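Local coordinates for EF-P arginine 32 rhamnosyl-transferase (Pseudomonas putida KT2440, PDB 5NV8), which is a rhamnosyltransferase of the EarP family, built like a GT-B glycosyltransferase with two Rossmann-like lobes and its ligand pocket in the cleft between them, at residues V252-G256 and A257-Q261; Q268-F271 and D272-L275; E316-L319 and A320-C324. All blocks are in the same frame, centred on the assembly; numbering follows the deposited sequence.

In the fold
Along the chain the three contacts come one after another, with no nesting or crossing. Contact 1 (252-261) closes a hairpin turn at one border of the mixed sheet; contacts 2 and 3 join successive turns of single helices. A short connection leads from strand 258-263 to helix 268-277, where contact 2 (268-275) presents Gln268 and Phe271 to the bound TRH; the centres of contacts 1 and 2 lie about 22 Å apart. After strands 280-284 and 299-302 complete the sheet, contact 3 (316-324) runs through nearly the whole of the short helix 315-322, setting Phe318 and Tyr322 between helix 287-295 and strand 299-302 on one hand and helices 328-343 and 358-373 on the other.

Contact 1. Residues V252-G256 and A257-Q261; sequences VRTRG and ALTVQ
A two-residue beta hairpin forms this contact: strands 252-255 and 258-261 run antiparallel, joined by a type II' turn from Arg255 to Leu258. Gly256 takes the first inner turn position with positive phi (64°), as that turn type requires. Arg255 and Leu258 close it as a hydrogen-bonded pair, Arg255 N giving a bond to Leu258 O at 2.7 Å. The return bond runs from Leu258 N to Arg255 O at 3.1 Å. Further along, Arg253 N reaches Val260 O at 2.7 Å. Between these pairs Thr254 faces Thr259, and Thr254 OG1 and Thr259 OG1 lie 2.5 Å apart in a hydrogen bond whose donor may be either. Both OG1 atoms stand anti to their carbonyl carbons (chi1 -59° and -76°), which swings them together over one face of the sheet. On this face Val252 CG2 also touches Thr259 CG2 diagonally, at 3.6 Å, and Gln261 CB at 3.7 Å; the amide oxygen of Gln261 is held by His226. Val260 and Leu258 occupy the opposite face, Val260 packed on helix 235-242 and Leu258 on helix 211-220. Arg253 and Arg255 start from that face too, and their guanidinium groups both pair with Glu244. Strand 258-263 runs parallel to strand 225-230, and strand 252-255, outermost in the sheet, is the one antiparallel member of this Rossmann-like lobe's sheet.

Contact 2. Residues Q268-F271 and D272-L275; sequences QDDF and DRLL. With TRH (2'-deoxy-thymidine-beta-L-rhamnose), chain B.
Asp270 OD1 is gripped by two nitrogens of Arg273, NE at 2.7 Å and NH2 at 2.8 Å, in a side-on salt bridge between neighbours on one helical flank. The oxygen lies in the guanidinium plane, while carboxylate and guanidinium planes are turned 40° apart; Asp270 OD2 turns back to Ser267 OG. Bends in the Arg273 chain at chi2 and chi3 fold NE and NH2 down onto that oxygen. On the ligand side, Gln268 NE2 donates a fairly straight hydrogen bond (160°) to TRH O3' at 2.7 Å. With CG anti to its backbone N (chi1 -179°), Phe271 reaches under the base of TRH: C61 sits 4.0 Å above the centre of the ring, and Leu275 CG lies over the opposite face toward the rim. Phe271 CE2 and Leu275 CD1 approach to 3.7 Å, so the second turn backs the ring that bears the base. A water donates to Gln268 O at 2.9 Å and, weakly, to Asp272 OD1. Helix 268-277 thus lies with Phe271 and Leu275 against helix 287-295, Asp270 and Arg273 against Phe186 of helix 180-189, and Gln268 against helix 30-43.

Contact 3. Residues E316-L319 and A320-C324; sequences EAFL and AHYRC
Residues 316-322 make up nearly the whole of the short helix 315-322, with backbone bonds reaching four residues back. Tyr322 N donates to Phe318 O at 3.3 Å, and Arg323 N to Leu319 O at 2.9 Å. The earlier bond, from Ala320 N to Glu316 O, is weak. One turn apart, Phe318 and Tyr322 lie side by side and point the same way, both with CG anti to the backbone N (chi1 174° for Phe318). Their planes differ by 28°, yet the rings are slid so far apart that they barely overlap, centroids 5.1 Å from each other. Contact falls at the rims: Phe318 CZ meets Tyr322 CD1 at 3.6 Å, Phe318 CE2 stands over the border of the tyrosine ring, and Tyr322 CB stands over that of the phenylalanine ring. This i to i+4 aromatic pair on one helical flank is part of a larger aromatic core. Phe289 of helix 287-295 and Trp301 of strand 299-302 meet Phe318 edge-to-face, as His364 and Trp368 of helix 358-373 do Tyr322, so the pair bridges these elements. Leu319 packs on Trp338 of helix 328-343. On another flank the His321 ring turns its edge back along the helix, ND1 lying 3.2 Å from Ala317 O. Arg323 wraps the end of the preceding turn: its CG, set between the backbone N and the carbonyl carbon (chi1 81°), touches Leu319 O at 3.2 Å. CB and CD of Arg323 line the same oxygen, and a bend at chi3 sends NE to a salt bridge with Asp331, while Glu316 OE1 pairs with Arg339.

Contact 1. Residues V252-G256 and A257-Q261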
loop_
_atom_site.group_PDB
_atom_site.type_symbol
_atom_site.label_atom_id
_atom_site.label_comp_id
_atom_site.label_asym_id
_atom_site.label_seq_id
_atom_site.Cartn_x
_atom_site.Cartn_y
_atom_site.Cartn_z
ATOM N N VAL A 252 10.895 4.414 20.438
ATOM C CA VAL A 252 11.678 5.001 19.357
ATOM C C VAL A 252 13.147 4.963 19.760
ATOM O O VAL A 252 13.510 5.410 20.853
ATOM C CB VAL A 252 11.211 6.436 19.019
ATOM C CG1 VAL A 252 11.360 7.376 20.208
ATOM C CG2 VAL A 252 11.961 6.980 17.816
ATOM N N ARG A 253 13.988 4.388 18.900
ATOM C CA ARG A 253 15.385 4.139 19.231
ATOM C C ARG A 253 16.281 4.499 18.054
ATOM O O ARG A 253 15.912 4.317 16.889
ATOM C CB ARG A 253 15.617 2.669 19.630
ATOM C CG ARG A 253 14.582 2.103 20.598
ATOM C CD ARG A 253 14.891 0.663 20.975
ATOM N NE ARG A 253 14.802 0.452 22.418
ATOM C CZ ARG A 253 14.823 -0.743 23.002
ATOM N NH1 ARG A 253 14.955 -1.837 22.268
ATOM N NH2 ARG A 253 14.740 -0.841 24.322
ATOM N N THR A 254 17.478 4.990 18.372
ATOM C CA THR A 254 18.422 5.491 17.381
ATOM C C THR A 254 19.699 4.661 17.390
ATOM O O THR A 254 20.220 4.316 18.456
ATOM C CB THR A 254 18.763 6.968 17.640
ATOM O OG1 THR A 254 17.565 7.752 17.590
ATOM C CG2 THR A 254 19.745 7.492 16.600
ATOM N N ARG A 255 20.193 4.340 16.192
ATOM C CA ARG A 255 21.495 3.700 16.007
ATOM C C ARG A 255 22.188 4.392 14.843
ATOM O O ARG A 255 21.805 4.192 13.685
ATOM C CB ARG A 255 21.360 2.202 15.738
ATOM C CG ARG A 255 20.751 1.422 16.873
ATOM C CD ARG A 255 21.775 1.155 17.964
ATOM N NE ARG A 255 21.321 0.094 18.852
ATOM C CZ ARG A 255 20.402 0.253 19.797
ATOM N NH1 ARG A 255 19.833 1.437 19.990
ATOM N NH2 ARG A 255 20.050 -0.776 20.549
ATOM N N GLY A 256 23.202 5.201 15.145
ATOM C CA GLY A 256 23.915 5.931 14.115
ATOM C C GLY A 256 23.049 6.945 13.393
ATOM O O GLY A 256 22.578 7.913 13.995
ATOM N N ALA A 257 22.839 6.736 12.098
ATOM C CA ALA A 257 22.016 7.626 11.292
ATOM C C ALA A 257 20.550 7.218 11.259
ATOM O O ALA A 257 19.719 7.987 10.765
ATOM C CB ALA A 257 22.552 7.691 9.857
ATOM N N LEU A 258 20.215 6.039 11.771
ATOM C CA LEU A 258 18.862 5.504 11.699
ATOM C C LEU A 258 18.182 5.641 13.054
ATOM O O LEU A 258 18.741 5.240 14.081
ATOM C CB LEU A 258 18.884 4.037 11.256
ATOM C CG LEU A 258 17.573 3.261 11.051
ATOM C CD1 LEU A 258 17.083 2.584 12.331
ATOM C CD2 LEU A 258 16.491 4.159 10.466
ATOM N N THR A 259 16.976 6.202 13.053
ATOM C CA THR A 259 16.129 6.265 14.237
ATOM C C THR A 259 14.871 5.455 13.954
ATOM O O THR A 259 14.111 5.778 13.034
ATOM C CB THR A 259 15.781 7.712 14.601
ATOM O OG1 THR A 259 16.913 8.336 15.221
ATOM C CG2 THR A 259 14.616 7.749 15.567
ATOM N N VAL A 260 14.663 4.393 14.726
ATOM C CA VAL A 260 13.562 3.461 14.515
ATOM C C VAL A 260 12.407 3.855 15.425
ATOM O O VAL A 260 12.620 4.268 16.569
ATOM C CB VAL A 260 14.021 2.009 14.766
ATOM C CG1 VAL A 260 13.990 1.647 16.252
ATOM C CG2 VAL A 260 13.180 1.044 13.959
ATOM N N GLN A 261 11.181 3.754 14.911
ATOM C CA GLN A 261 9.999 4.120 15.683
ATOM C C GLN A 261 8.858 3.166 15.371
ATOM O O GLN A 261 8.591 2.875 14.202
ATOM C CB GLN A 261 9.561 5.564 15.404
ATOM C CG GLN A 261 8.491 6.061 16.374
ATOM C CD GLN A 261 8.239 7.557 16.282
ATOM O OE1 GLN A 261 8.579 8.200 15.288
ATOM N NE2 GLN A 261 7.634 8.117 17.324
#

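Contact 2. Residues Q268-F271 and D272-L275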
loop_
_atom_site.group_PDB
_atom_site.type_symbol
_atom_site.label_atom_id
_atom_site.label_comp_id
_atom_site.label_asym_id
_atom_site.label_seq_id
_atom_site.Cartn_x
_atom_site.Cartn_y
_atom_site.Cartn_z
ATOM N N GLN A 268 -7.516 3.460 8.242
ATOM C CA GLN A 268 -7.106 3.315 6.847
ATOM C C GLN A 268 -6.818 4.669 6.210
ATOM O O GLN A 268 -5.909 4.793 5.381
ATOM C CB GLN A 268 -8.183 2.567 6.057
ATOM C CG GLN A 268 -7.630 1.528 5.093
ATOM C CD GLN A 268 -8.712 0.706 4.419
ATOM O OE1 GLN A 268 -9.832 1.174 4.215
ATOM N NE2 GLN A 268 -8.376 -0.526 4.061
ATOM N N ASP A 269 -7.578 5.699 6.591
ATOM C CA ASP A 269 -7.341 7.033 6.047
ATOM C C ASP A 269 -6.051 7.632 6.594
ATOM O O ASP A 269 -5.316 8.307 5.864
ATOM C CB ASP A 269 -8.528 7.944 6.358
ATOM C CG ASP A 269 -9.728 7.660 5.477
ATOM O OD1 ASP A 269 -9.546 7.082 4.383
ATOM O OD2 ASP A 269 -10.855 8.012 5.884
ATOM N N ASP A 270 -5.757 7.399 7.875
ATOM C CA ASP A 270 -4.510 7.908 8.432
ATOM C C ASP A 270 -3.304 7.162 7.878
ATOM O O ASP A 270 -2.209 7.730 7.798
ATOM C CB ASP A 270 -4.542 7.833 9.957
ATOM C CG ASP A 270 -5.341 8.964 10.576
ATOM O OD1 ASP A 270 -5.015 10.141 10.314
ATOM O OD2 ASP A 270 -6.294 8.680 11.328
ATOM N N PHE A 271 -3.480 5.898 7.482
ATOM C CA PHE A 271 -2.407 5.196 6.787
ATOM C C PHE A 271 -2.112 5.835 5.436
ATOM O O PHE A 271 -0.960 5.825 4.988
ATOM C CB PHE A 271 -2.762 3.718 6.615
ATOM C CG PHE A 271 -1.693 2.915 5.929
ATOM C CD1 PHE A 271 -0.536 2.558 6.603
ATOM C CD2 PHE A 271 -1.843 2.518 4.610
ATOM C CE1 PHE A 271 0.454 1.824 5.975
ATOM C CE2 PHE A 271 -0.857 1.779 3.976
ATOM C CZ PHE A 271 0.293 1.434 4.659
ATOM N N ASP A 272 -3.134 6.386 4.773
ATOM C CA ASP A 272 -2.888 7.184 3.575
ATOM C C ASP A 272 -2.074 8.428 3.909
ATOM O O ASP A 272 -1.136 8.780 3.184
ATOM C CB ASP A 272 -4.211 7.578 2.915
ATOM C CG ASP A 272 -4.836 6.443 2.124
ATOM O OD1 ASP A 272 -4.087 5.655 1.504
ATOM O OD2 ASP A 272 -6.081 6.342 2.121
ATOM N N ARG A 273 -2.425 9.108 5.003
ATOM C CA ARG A 273 -1.658 10.273 5.433
ATOM C C ARG A 273 -0.217 9.890 5.746
ATOM O O ARG A 273 0.711 10.663 5.479
ATOM C CB ARG A 273 -2.322 10.920 6.651
ATOM C CG ARG A 273 -3.840 11.069 6.547
ATOM C CD ARG A 273 -4.330 12.361 7.196
ATOM N NE ARG A 273 -4.651 12.182 8.613
ATOM C CZ ARG A 273 -4.782 13.180 9.483
ATOM N NH1 ARG A 273 -4.617 14.434 9.088
ATOM N NH2 ARG A 273 -5.074 12.924 10.752
ATOM N N LEU A 274 -0.011 8.697 6.306
ATOM C CA LEU A 274 1.344 8.202 6.529
ATOM C C LEU A 274 2.102 8.073 5.214
ATOM O O LEU A 274 3.220 8.583 5.076
ATOM C CB LEU A 274 1.298 6.858 7.258
ATOM C CG LEU A 274 2.631 6.339 7.807
ATOM C CD1 LEU A 274 3.299 7.386 8.685
ATOM C CD2 LEU A 274 2.431 5.046 8.573
ATOM N N LEU A 275 1.501 7.395 4.229
ATOM C CA LEU A 275 2.161 7.216 2.939
ATOM C C LEU A 275 2.477 8.557 2.287
ATOM O O LEU A 275 3.575 8.752 1.752
ATOM C CB LEU A 275 1.288 6.368 2.013
ATOM C CG LEU A 275 1.002 4.923 2.433
ATOM C CD1 LEU A 275 0.031 4.270 1.459
ATOM C CD2 LEU A 275 2.291 4.116 2.532
HETATM O O4P TRH B . -0.298 -8.568 3.574
HETATM P P2 TRH B . -1.595 -7.850 3.493
HETATM O O3P TRH B . -2.255 -7.620 4.952
HETATM O O1 TRH B . -2.673 -8.619 2.575
HETATM C C1 TRH B . -2.284 -9.873 1.976
HETATM C C2 TRH B . -3.378 -10.388 1.030
HETATM O O2 TRH B . -4.681 -10.081 1.528
HETATM C C3 TRH B . -3.292 -11.913 0.902
HETATM O O3 TRH B . -3.938 -12.524 2.027
HETATM C C4 TRH B . -1.837 -12.333 0.884
HETATM O O4 TRH B . -1.169 -11.665 -0.202
HETATM O OPP TRH B . -1.391 -6.370 2.874
HETATM P P TRH B . -2.657 -5.554 2.337
HETATM O O1P TRH B . -3.350 -6.209 1.199
HETATM O O2P TRH B . -2.143 -4.076 1.944
HETATM O "O5'" TRH B . -3.635 -5.311 3.592
HETATM C "C5'" TRH B . -3.314 -4.315 4.560
HETATM C "C4'" TRH B . -4.583 -3.550 4.896
HETATM O "O4'" TRH B . -4.372 -2.960 6.208
HETATM C "C3'" TRH B . -4.705 -2.367 3.955
HETATM O "O3'" TRH B . -6.009 -1.788 4.087
HETATM C "C2'" TRH B . -3.691 -1.452 4.602
HETATM C "C1'" TRH B . -4.323 -1.531 5.970
HETATM N N11 TRH B . -3.563 -0.850 7.041
HETATM C C21 TRH B . -4.212 0.011 7.834
HETATM O O21 TRH B . -5.410 0.232 7.662
HETATM N N31 TRH B . -3.540 0.665 8.862
HETATM C C41 TRH B . -2.187 0.435 9.082
HETATM O O41 TRH B . -1.615 1.028 9.996
HETATM C C51 TRH B . -1.509 -0.459 8.265
HETATM C C5A TRH B . -0.157 -0.697 8.479
HETATM C C61 TRH B . -2.194 -1.110 7.242
HETATM O O HOH W 1 -4.900 3.280 3.083
HETATM O O HOH W 2 -7.999 4.921 2.917
HETATM O O HOH W 3 -8.333 8.272 2.492
#

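Contact 3. Residues E316-L319 and A320-C324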
loop_
_atom_site.group_PDB
_atom_site.type_symbol
_atom_site.label_atom_id
_atom_site.label_comp_id
_atom_site.label_asym_id
_atom_site.label_seq_id
_atom_site.Cartn_x
_atom_site.Cartn_y
_atom_site.Cartn_z
ATOM N N GLU A 316 8.088 -9.804 -11.199
ATOM C CA GLU A 316 8.667 -9.278 -12.433
ATOM C C GLU A 316 7.596 -8.886 -13.446
ATOM O O GLU A 316 7.826 -7.995 -14.274
ATOM C CB GLU A 316 9.646 -10.292 -13.033
ATOM C CG GLU A 316 10.568 -10.966 -12.008
ATOM C CD GLU A 316 11.900 -10.241 -11.824
ATOM O OE1 GLU A 316 12.207 -9.320 -12.613
ATOM O OE2 GLU A 316 12.648 -10.595 -10.886
ATOM N N ALA A 317 6.419 -9.521 -13.396
ATOM C CA ALA A 317 5.330 -9.082 -14.260
ATOM C C ALA A 317 4.863 -7.685 -13.881
ATOM O O ALA A 317 4.394 -6.935 -14.743
ATOM C CB ALA A 317 4.162 -10.070 -14.217
ATOM N N PHE A 318 5.001 -7.304 -12.609
ATOM C CA PHE A 318 4.679 -5.932 -12.235
ATOM C C PHE A 318 5.732 -4.957 -12.748
ATOM O O PHE A 318 5.401 -3.858 -13.207
ATOM C CB PHE A 318 4.534 -5.802 -10.721
ATOM C CG PHE A 318 4.351 -4.387 -10.270
ATOM C CD1 PHE A 318 3.245 -3.663 -10.684
ATOM C CD2 PHE A 318 5.293 -3.767 -9.473
ATOM C CE1 PHE A 318 3.071 -2.353 -10.293
ATOM C CE2 PHE A 318 5.125 -2.453 -9.079
ATOM C CZ PHE A 318 4.014 -1.745 -9.489
ATOM N N LEU A 319 7.008 -5.339 -12.688
ATOM C CA LEU A 319 8.064 -4.416 -13.088
ATOM C C LEU A 319 8.121 -4.200 -14.592
ATOM O O LEU A 319 8.691 -3.196 -15.030
ATOM C CB LEU A 319 9.424 -4.912 -12.611
ATOM C CG LEU A 319 9.629 -5.139 -11.118
ATOM C CD1 LEU A 319 10.744 -6.148 -10.935
ATOM C CD2 LEU A 319 9.941 -3.828 -10.411
ATOM N N ALA A 320 7.566 -5.116 -15.389
ATOM C CA ALA A 320 7.631 -4.962 -16.839
ATOM C C ALA A 320 6.967 -3.664 -17.286
ATOM O O ALA A 320 7.464 -2.988 -18.194
ATOM C CB ALA A 320 6.992 -6.166 -17.529
ATOM N N HIS A 321 5.850 -3.296 -16.658
ATOM C CA HIS A 321 5.232 -2.000 -16.914
ATOM C C HIS A 321 5.853 -0.885 -16.084
ATOM O O HIS A 321 5.944 0.254 -16.558
ATOM C CB HIS A 321 3.728 -2.046 -16.625
ATOM C CG HIS A 321 3.073 -3.338 -16.996
ATOM N ND1 HIS A 321 3.094 -4.446 -16.177
ATOM C CD2 HIS A 321 2.363 -3.694 -18.093
ATOM C CE1 HIS A 321 2.433 -5.432 -16.757
ATOM N NE2 HIS A 321 1.980 -5.002 -17.921
ATOM N N TYR A 322 6.286 -1.192 -14.857
ATOM C CA TYR A 322 6.726 -0.153 -13.932
ATOM C C TYR A 322 8.045 0.477 -14.355
ATOM O O TYR A 322 8.292 1.649 -14.052
ATOM C CB TYR A 322 6.847 -0.732 -12.520
ATOM C CG TYR A 322 6.807 0.307 -11.416
ATOM C CD1 TYR A 322 5.640 1.010 -11.141
ATOM C CD2 TYR A 322 7.932 0.581 -10.649
ATOM C CE1 TYR A 322 5.596 1.960 -10.135
ATOM C CE2 TYR A 322 7.899 1.528 -9.640
ATOM C CZ TYR A 322 6.729 2.214 -9.387
ATOM O OH TYR A 322 6.686 3.158 -8.387
ATOM N N ARG A 323 8.894 -0.266 -15.057
ATOM C CA ARG A 323 10.258 0.163 -15.348
ATOM C C ARG A 323 10.406 0.873 -16.690
ATOM O O ARG A 323 11.529 1.229 -17.060
ATOM C CB ARG A 323 11.192 -1.052 -15.319
ATOM C CG ARG A 323 11.161 -1.856 -16.609
ATOM C CD ARG A 323 11.900 -3.168 -16.480
ATOM N NE ARG A 323 13.186 -3.119 -17.165
ATOM C CZ ARG A 323 13.988 -4.166 -17.323
ATOM N NH1 ARG A 323 13.628 -5.354 -16.857
ATOM N NH2 ARG A 323 15.143 -4.026 -17.957
ATOM N N CYS A 324 9.306 1.116 -17.407
ATOM C CA CYS A 324 9.399 1.428 -18.833
ATOM C C CYS A 324 10.128 2.743 -19.100
ATOM O O CYS A 324 10.922 2.833 -20.044
ATOM C CB CYS A 324 8.000 1.452 -19.449
ATOM S SG CYS A 324 7.361 -0.186 -19.870
#